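Local coordinates for LysM domain protein (Mycobacterium smegmatis, PDB 4OIT) that binds mannose through a beta-prism II lectin domain and forms a domain-swapped dimer, at residues B[46-50]-B[51-55]. Sequence-based numbering, arbitrary orientation.
Sequences TGTNG and QDVVR
Gln51 closes a type II beta turn that begins at Thr48, in the loop that leads from strand 41-45 of one sheet of the beta-prism II fold to strand 53-58 of the next. Its N-H bonds back to Thr48 O, with Gln51 N 3.1 Å from that oxygen. The bond is bent, 144° at the hydrogen. The Gln51 side chain folds back over the turn. CG lies beside the backbone N (chi1 -54°) and the chain runs extended from there, so that the side chains of Gln51 and Thr48 cross at about a right angle. Gln51 OE1 meets Thr48 CG2 at 3.7 Å, and Gln51 CD lies the same 3.7 Å from Thr48 CA. Thr48 OG1 accepts a 2.8 Å hydrogen bond from Thr46 OG1 and bonds to Gly32 O, which fixes the rotation of the Thr48 side chain. Gln51 NE2 gives a hydrogen bond to a water oxygen at 3.0 Å; this water also donates to Gly47 O and Asn49 O, so one water ties the amide to two carbonyls of the loop. Gly50 fills the third turn position with phi 90°, a positive angle glycine takes easily, as is usual in type II turns. Asp52 points away from the loop. A second water joins its OD2 to Gly50 O, and the same carboxylate oxygen forms a salt bridge with Lys71. Val53 starts the strand, just ahead of a classic beta bulge in which Val54 and Arg55 both face Tyr67. It turns back toward Thr48. Both residues are buried and also pack on Leu66, while Val73 and Trp74 of the second subunit cover Val53 and Thr48 respectively. Val53 CG2 meets Thr48 CB at 4.0 Å.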
loop_
_atom_site.group_PDB
_atom_site.type_symbol
_atom_site.label_atom_id
_atom_site.label_comp_id
_atom_site.label_asym_id
_atom_site.label_seq_id
_atom_site.Cartn_x
_atom_site.Cartn_y
_atom_site.Cartn_z
ATOM N N THR B 46 13.113 -14.092 4.668
ATOM C CA THR B 46 13.062 -13.436 3.357
ATOM C C THR B 46 13.995 -12.225 3.266
ATOM O O THR B 46 14.193 -11.671 2.181
ATOM C CB THR B 46 11.637 -12.953 3.034
ATOM O OG1 THR B 46 11.143 -12.163 4.124
ATOM C CG2 THR B 46 10.711 -14.135 2.795
ATOM N N GLY B 47 14.540 -11.803 4.404
ATOM C CA GLY B 47 15.463 -10.673 4.455
ATOM C C GLY B 47 14.805 -9.360 4.077
ATOM O O GLY B 47 15.459 -8.464 3.552
ATOM N N THR B 48 13.510 -9.249 4.358
ATOM C CA THR B 48 12.725 -8.069 3.986
ATOM C C THR B 48 12.553 -7.094 5.154
ATOM O O THR B 48 11.672 -6.234 5.127
ATOM C CB THR B 48 11.343 -8.478 3.434
ATOM O OG1 THR B 48 10.719 -9.408 4.331
ATOM C CG2 THR B 48 11.491 -9.119 2.065
ATOM N N ASN B 49 13.398 -7.237 6.175
ATOM C CA ASN B 49 13.431 -6.300 7.303
ATOM C C ASN B 49 13.709 -4.864 6.865
ATOM O O ASN B 49 14.726 -4.590 6.233
ATOM C CB ASN B 49 14.466 -6.728 8.355
ATOM C CG ASN B 49 15.805 -7.108 7.747
ATOM O OD1 ASN B 49 15.868 -7.924 6.824
ATOM N ND2 ASN B 49 16.883 -6.536 8.272
ATOM N N GLY B 50 12.798 -3.957 7.211
ATOM C CA GLY B 50 12.898 -2.545 6.825
ATOM C C GLY B 50 12.231 -2.197 5.501
ATOM O O GLY B 50 12.328 -1.060 5.039
ATOM N N GLN B 51 11.534 -3.162 4.901
ATOM C CA GLN B 51 10.917 -2.967 3.581
ATOM C C GLN B 51 9.390 -2.805 3.640
ATOM O O GLN B 51 8.708 -2.961 2.628
ATOM C CB GLN B 51 11.291 -4.123 2.648
ATOM C CG GLN B 51 12.788 -4.365 2.541
ATOM C CD GLN B 51 13.153 -5.409 1.501
ATOM O OE1 GLN B 51 12.324 -5.818 0.690
ATOM N NE2 GLN B 51 14.407 -5.845 1.522
ATOM N N ASP B 52 8.867 -2.498 4.825
ATOM C CA ASP B 52 7.451 -2.138 5.017
ATOM C C ASP B 52 6.440 -3.217 4.601
ATOM O O ASP B 52 5.303 -2.897 4.242
ATOM C CB ASP B 52 7.131 -0.835 4.271
ATOM C CG ASP B 52 8.055 0.297 4.654
ATOM O OD1 ASP B 52 8.214 0.549 5.868
ATOM O OD2 ASP B 52 8.614 0.940 3.741
ATOM N N VAL B 53 6.846 -4.482 4.661
ATOM C CA VAL B 53 5.949 -5.584 4.321
ATOM C C VAL B 53 4.878 -5.682 5.404
ATOM O O VAL B 53 5.201 -5.770 6.586
ATOM C CB VAL B 53 6.704 -6.925 4.199
ATOM C CG1 VAL B 53 5.742 -8.080 3.950
ATOM C CG2 VAL B 53 7.735 -6.855 3.082
ATOM N N VAL B 54 3.610 -5.654 4.995
ATOM C CA VAL B 54 2.484 -5.719 5.944
ATOM C C VAL B 54 1.600 -6.961 5.799
ATOM O O VAL B 54 0.774 -7.236 6.671
ATOM C CB VAL B 54 1.594 -4.457 5.882
ATOM C CG1 VAL B 54 2.388 -3.241 6.333
ATOM C CG2 VAL B 54 1.003 -4.252 4.489
ATOM N N ARG B 55 1.756 -7.696 4.703
ATOM C CA ARG B 55 1.099 -8.993 4.563
ATOM C C ARG B 55 1.882 -9.920 3.647
ATOM O O ARG B 55 2.683 -9.474 2.822
ATOM C CB ARG B 55 -0.343 -8.838 4.063
ATOM C CG ARG B 55 -0.485 -8.452 2.599
ATOM C CD ARG B 55 -1.949 -8.450 2.181
ATOM N NE ARG B 55 -2.123 -8.055 0.783
ATOM C CZ ARG B 55 -2.038 -6.807 0.327
ATOM N NH1 ARG B 55 -1.770 -5.793 1.148
ATOM N NH2 ARG B 55 -2.217 -6.570 -0.966
HETATM O O HOH W 1 16.180 -5.272 3.870
HETATM O O HOH W 2 11.254 1.137 3.279
#